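Local coordinates for protein lantibiotic dehydratase (Microbispora corallina, PDB 5EHK) that probably dehydrates serine and threonine residues of the NAI-107 precursor peptide with the help of glutamyl-tRNA during lantibiotic biosynthesis, at residues A[133-138]-A[144-149]; A[733-738]-A[783-788]. All coordinates share one frame; numbering follows the deposited sequence.

Interaction 1: residues A[133-138]-A[144-149]; sequences DIRMRT and GLFAGV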
loop_
_atom_site.group_PDB
_atom_site.type_symbol
_atom_site.label_atom_id
_atom_site.label_comp_id
_atom_site.label_asym_id
_atom_site.label_seq_id
_atom_site.Cartn_x
_atom_site.Cartn_y
_atom_site.Cartn_z
ATOM N N ASP A 133 -24.526 16.480 35.210
ATOM C CA ASP A 133 -25.961 16.615 35.433
ATOM C C ASP A 133 -26.670 15.994 34.234
ATOM O O ASP A 133 -27.400 15.011 34.372
ATOM C CB ASP A 133 -26.322 18.108 35.558
ATOM C CG ASP A 133 -27.757 18.358 36.064
ATOM O OD1 ASP A 133 -28.683 17.559 35.783
ATOM O OD2 ASP A 133 -27.955 19.391 36.745
ATOM N N ILE A 134 -26.400 16.552 33.055
ATOM C CA ILE A 134 -26.916 16.054 31.795
ATOM C C ILE A 134 -26.752 14.550 31.689
ATOM O O ILE A 134 -27.674 13.851 31.258
ATOM C CB ILE A 134 -26.175 16.706 30.620
ATOM C CG1 ILE A 134 -26.465 18.203 30.612
ATOM C CG2 ILE A 134 -26.591 16.084 29.294
ATOM C CD1 ILE A 134 -25.915 18.924 29.433
ATOM N N ARG A 135 -25.586 14.050 32.099
ATOM C CA ARG A 135 -25.329 12.623 32.023
ATOM C C ARG A 135 -26.316 11.862 32.864
ATOM O O ARG A 135 -26.912 10.896 32.395
ATOM C CB ARG A 135 -23.935 12.255 32.501
ATOM C CG ARG A 135 -23.532 10.878 32.030
ATOM C CD ARG A 135 -22.510 10.210 32.918
ATOM N NE ARG A 135 -21.916 9.097 32.191
ATOM C CZ ARG A 135 -20.782 9.172 31.502
ATOM N NH1 ARG A 135 -20.077 10.302 31.490
ATOM N NH2 ARG A 135 -20.341 8.103 30.856
ATOM N N MET A 136 -26.476 12.308 34.106
ATOM C CA MET A 136 -27.285 11.604 35.100
ATOM C C MET A 136 -28.737 11.493 34.673
ATOM O O MET A 136 -29.479 10.600 35.115
ATOM C CB MET A 136 -27.215 12.310 36.447
ATOM C CG MET A 136 -27.752 11.470 37.574
ATOM S SD MET A 136 -27.314 12.091 39.205
ATOM C CE MET A 136 -27.336 10.555 40.135
ATOM N N ARG A 137 -29.127 12.388 33.779
ATOM C CA ARG A 137 -30.509 12.474 33.390
ATOM C C ARG A 137 -30.754 12.005 31.949
ATOM O O ARG A 137 -31.892 11.807 31.533
ATOM C CB ARG A 137 -31.050 13.876 33.733
ATOM C CG ARG A 137 -31.094 14.102 35.284
ATOM C CD ARG A 137 -31.224 15.561 35.760
ATOM N NE ARG A 137 -32.439 16.198 35.231
ATOM C CZ ARG A 137 -33.657 16.170 35.787
ATOM N NH1 ARG A 137 -33.886 15.534 36.938
ATOM N NH2 ARG A 137 -34.656 16.788 35.169
ATOM N N THR A 138 -29.679 11.778 31.198
ATOM C CA THR A 138 -29.818 11.393 29.793
ATOM C C THR A 138 -28.925 10.283 29.263
ATOM O O THR A 138 -29.295 9.656 28.284
ATOM C CB THR A 138 -29.664 12.594 28.844
ATOM O OG1 THR A 138 -28.422 13.266 29.120
ATOM C CG2 THR A 138 -30.829 13.561 29.011
ATOM N N GLY A 144 -21.065 5.308 36.937
ATOM C CA GLY A 144 -20.948 5.099 38.372
ATOM C C GLY A 144 -22.305 5.101 39.046
ATOM O O GLY A 144 -22.993 4.081 39.082
ATOM N N LEU A 145 -22.704 6.260 39.559
ATOM C CA LEU A 145 -24.066 6.446 40.052
ATOM C C LEU A 145 -24.917 7.242 39.067
ATOM O O LEU A 145 -26.011 7.696 39.406
ATOM C CB LEU A 145 -24.067 7.145 41.405
ATOM C CG LEU A 145 -23.566 6.275 42.545
ATOM C CD1 LEU A 145 -22.873 7.133 43.588
ATOM C CD2 LEU A 145 -24.748 5.510 43.128
ATOM N N PHE A 146 -24.418 7.399 37.844
ATOM C CA PHE A 146 -25.143 8.143 36.834
ATOM C C PHE A 146 -26.100 7.240 36.080
ATOM O O PHE A 146 -27.179 7.664 35.683
ATOM C CB PHE A 146 -24.162 8.791 35.863
ATOM C CG PHE A 146 -23.299 9.832 36.499
ATOM C CD1 PHE A 146 -23.702 11.158 36.527
ATOM C CD2 PHE A 146 -22.093 9.488 37.077
ATOM C CE1 PHE A 146 -22.917 12.123 37.117
ATOM C CE2 PHE A 146 -21.301 10.447 37.671
ATOM C CZ PHE A 146 -21.718 11.767 37.699
ATOM N N ALA A 147 -25.712 5.986 35.885
ATOM C CA ALA A 147 -26.527 5.084 35.083
ATOM C C ALA A 147 -26.227 3.633 35.400
ATOM O O ALA A 147 -25.192 3.322 35.994
ATOM C CB ALA A 147 -26.311 5.357 33.610
ATOM N N GLY A 148 -27.139 2.745 35.005
ATOM C CA GLY A 148 -27.016 1.354 35.364
ATOM C C GLY A 148 -27.890 0.441 34.545
ATOM O O GLY A 148 -28.439 0.870 33.531
ATOM N N VAL A 149 -28.046 -0.804 35.003
ATOM C CA VAL A 149 -28.655 -1.856 34.185
ATOM C C VAL A 149 -29.893 -2.484 34.836
ATOM O O VAL A 149 -30.093 -2.353 36.045
ATOM C CB VAL A 149 -27.648 -2.995 33.887
ATOM C CG1 VAL A 149 -26.457 -2.448 33.119
ATOM C CG2 VAL A 149 -27.166 -3.619 35.180
#
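The carbonyl oxygen of Leu145 is approached by a methyl group of helix 119-138, Met136 CE lying 3.2 Å from Leu145 O in a van der Waals contact. No hydrogen bond joins 133-138 to 144-149, so the C-terminal part of the helix rests on the returning chain through side-chain packing. The backbones come close, with Met136 CA 4.4 Å from Phe146 CA, and the Phe146 ring fits beside the helix. Its edge is turned to Met136, whose CB lies near the ring plane, 3.7 Å from Phe146 CD1. With CG anti to its nitrogen (chi1 -166°), Met136 then runs out extended, crossing the phenylalanine at about a right angle. This brings its sulfur into a Met-aromatic contact, SD lying 5.4 Å from the centroid of the Phe146 ring, obliquely at 44° from the normal. Arg135 touches the same residue with its aliphatic part: CD is 3.7 Å from both CB and CG of Phe146, and the guanidinium, tilted 59° from the ring, leads on to the neighbourhood of Arg139. Tyr132, one turn before Met136, adds a ring that meets Phe146 with the planes moderately inclined to each other. Helix 92-98 packs on Leu145 and Phe146, while Val18 touches Met136 and shares a backbone hydrogen bond with Phe146. In this N-terminal region of the lantibiotic dehydratase a short loop joins helix 119-138 to strand 147-155, and a Met-aromatic contact packs the helix against the chain entering the strand.

Interaction 2: residues A[733-738]-A[783-788]; sequences DQRLLL and LAEIVV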
loop_
_atom_site.group_PDB
_atom_site.type_symbol
_atom_site.label_atom_id
_atom_site.label_comp_id
_atom_site.label_asym_id
_atom_site.label_seq_id
_atom_site.Cartn_x
_atom_site.Cartn_y
_atom_site.Cartn_z
ATOM N N ASP A 733 -15.820 9.273 22.816
ATOM C CA ASP A 733 -15.940 9.307 24.275
ATOM C C ASP A 733 -17.281 9.803 24.849
ATOM O O ASP A 733 -17.612 9.472 25.993
ATOM C CB ASP A 733 -14.765 10.071 24.896
ATOM C CG ASP A 733 -13.523 9.201 25.056
ATOM O OD1 ASP A 733 -13.635 8.114 25.673
ATOM O OD2 ASP A 733 -12.446 9.590 24.547
ATOM N N GLN A 734 -18.049 10.585 24.079
ATOM C CA GLN A 734 -19.307 11.142 24.606
ATOM C C GLN A 734 -20.538 10.948 23.708
ATOM O O GLN A 734 -20.488 11.094 22.486
ATOM C CB GLN A 734 -19.185 12.621 24.991
ATOM C CG GLN A 734 -19.120 13.583 23.826
ATOM C CD GLN A 734 -17.754 13.629 23.181
ATOM O OE1 GLN A 734 -16.843 12.890 23.566
ATOM N NE2 GLN A 734 -17.591 14.525 22.207
ATOM N N ARG A 735 -21.633 10.587 24.362
ATOM C CA ARG A 735 -22.961 10.819 23.849
ATOM C C ARG A 735 -23.394 12.018 24.678
ATOM O O ARG A 735 -23.248 12.011 25.904
ATOM C CB ARG A 735 -23.843 9.613 24.163
ATOM C CG ARG A 735 -23.479 8.351 23.394
ATOM C CD ARG A 735 -24.227 7.152 23.958
ATOM N NE ARG A 735 -23.978 5.926 23.193
ATOM C CZ ARG A 735 -22.885 5.170 23.312
ATOM N NH1 ARG A 735 -21.921 5.502 24.162
ATOM N NH2 ARG A 735 -22.752 4.077 22.575
ATOM N N LEU A 736 -23.904 13.058 24.033
ATOM C CA LEU A 736 -24.267 14.261 24.774
ATOM C C LEU A 736 -25.596 14.874 24.318
ATOM O O LEU A 736 -25.675 15.509 23.263
ATOM C CB LEU A 736 -23.132 15.274 24.726
ATOM C CG LEU A 736 -22.990 16.145 25.971
ATOM C CD1 LEU A 736 -23.086 15.286 27.219
ATOM C CD2 LEU A 736 -21.672 16.927 25.945
ATOM N N LEU A 737 -26.641 14.648 25.119
ATOM C CA LEU A 737 -27.979 15.164 24.838
ATOM C C LEU A 737 -28.007 16.639 25.160
ATOM O O LEU A 737 -27.922 17.033 26.324
ATOM C CB LEU A 737 -29.011 14.459 25.724
ATOM C CG LEU A 737 -30.410 14.166 25.171
ATOM C CD1 LEU A 737 -30.788 15.157 24.091
ATOM C CD2 LEU A 737 -30.487 12.753 24.636
ATOM N N LEU A 738 -28.150 17.457 24.127
ATOM C CA LEU A 738 -28.110 18.901 24.323
ATOM C C LEU A 738 -29.392 19.536 23.811
ATOM O O LEU A 738 -29.873 19.207 22.726
ATOM C CB LEU A 738 -26.905 19.550 23.624
ATOM C CG LEU A 738 -25.472 19.155 23.990
ATOM C CD1 LEU A 738 -24.524 19.844 23.028
ATOM C CD2 LEU A 738 -25.126 19.471 25.447
ATOM N N LEU A 783 -34.045 7.497 25.975
ATOM C CA LEU A 783 -33.033 7.681 26.997
ATOM C C LEU A 783 -32.602 6.340 27.533
ATOM O O LEU A 783 -31.907 6.266 28.548
ATOM C CB LEU A 783 -33.610 8.447 28.177
ATOM C CG LEU A 783 -34.065 9.879 27.973
ATOM C CD1 LEU A 783 -34.279 10.506 29.340
ATOM C CD2 LEU A 783 -33.049 10.634 27.153
ATOM N N ALA A 784 -33.007 5.277 26.856
ATOM C CA ALA A 784 -32.737 3.948 27.347
ATOM C C ALA A 784 -32.210 3.120 26.207
ATOM O O ALA A 784 -32.713 3.205 25.083
ATOM C CB ALA A 784 -33.995 3.343 27.871
ATOM N N GLU A 785 -31.178 2.336 26.493
ATOM C CA GLU A 785 -30.604 1.435 25.506
ATOM C C GLU A 785 -31.042 0.018 25.836
ATOM O O GLU A 785 -31.038 -0.392 26.999
ATOM C CB GLU A 785 -29.074 1.537 25.497
ATOM C CG GLU A 785 -28.495 2.091 24.202
ATOM C CD GLU A 785 -27.101 2.696 24.394
ATOM O OE1 GLU A 785 -26.309 2.121 25.177
ATOM O OE2 GLU A 785 -26.814 3.770 23.797
ATOM N N ILE A 786 -31.436 -0.721 24.815
ATOM C CA ILE A 786 -31.766 -2.121 24.988
ATOM C C ILE A 786 -30.686 -2.966 24.319
ATOM O O ILE A 786 -30.385 -2.763 23.147
ATOM C CB ILE A 786 -33.155 -2.415 24.394
ATOM C CG1 ILE A 786 -34.208 -1.670 25.213
ATOM C CG2 ILE A 786 -33.434 -3.885 24.397
ATOM C CD1 ILE A 786 -35.546 -1.573 24.548
ATOM N N VAL A 787 -30.063 -3.871 25.065
ATOM C CA VAL A 787 -29.080 -4.769 24.467
ATOM C C VAL A 787 -29.677 -6.143 24.229
ATOM O O VAL A 787 -29.901 -6.912 25.164
ATOM C CB VAL A 787 -27.850 -4.957 25.355
ATOM C CG1 VAL A 787 -26.790 -5.716 24.592
ATOM C CG2 VAL A 787 -27.308 -3.626 25.793
ATOM N N VAL A 788 -29.895 -6.477 22.973
ATOM C CA VAL A 788 -30.540 -7.730 22.651
ATOM C C VAL A 788 -29.626 -8.672 21.897
ATOM O O VAL A 788 -29.229 -8.381 20.796
ATOM C CB VAL A 788 -31.880 -7.472 21.898
ATOM C CG1 VAL A 788 -31.882 -6.116 21.233
ATOM C CG2 VAL A 788 -32.235 -8.617 20.933
#
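Arg735 and Glu785 extend toward each other from opposite directions, bridging two strands that are not paired as neighbours. Strand 735-739 hydrogen-bonds to 726-730 and strand 785-792 to 6-17 and 500-508, and between 733-738 and 783-788 the closest CA atoms, those of Leu737 and Leu783, are still 9.3 Å apart. Side chains alone make this a strand-to-strand contact. The arginine stands with CG anti to its carbonyl carbon (chi1 -69°) and is extended from there to NE, which carries the charged end across the gap. The glutamate chain is likewise extended beyond CG. Their charged groups form a long salt bridge, Arg735 NE to Glu785 OE2 at 3.6 Å. OE2 is displaced far from the plane of the guanidinium, which leaves an attraction of charges without a directed N-H. The carboxylate and guanidinium planes are turned 65° apart. Each group has a stronger partner elsewhere: Arg735 NH2 donates to the carbonyl oxygen of Pro526, and Glu785 OE1 forms a salt bridge with Arg15 NH1 on strand 6-17. OE2 therefore faces one arginine while OE1 is held by another, and Arg139 brings a further positive charge near Arg735. Two residues after the arginine and two before the glutamate, the polar pair gives way to an apolar one. Leu737 also points across, and Leu783, its CG anti to its own carbonyl carbon, crosses it at about a right angle. They meet through one methyl each, CD2 of Leu737 lying 4.2 Å from CD2 of Leu783.

In the fold
From the N terminus, helix 119-138 comes first and interaction 1 closes the short loop of five residues that returns the chain into strand 147-155. Nearly 600 residues later, interaction 2 closes a larger loop, holding helix 743-755 and strand 760-763, between strands 735-739 and 785-792. The two follow in series and neither nests nor crosses, yet their centres are about 10 Å apart. The helical segment 133-138 is the join: Ile134 CG2 packs on Leu737 O at 3.4 Å, and Arg137 O lies 3.5 Å from Leu783 CD1. Strand 6-17 pairs with both 147-155 and 785-792, so it links the two strands directly.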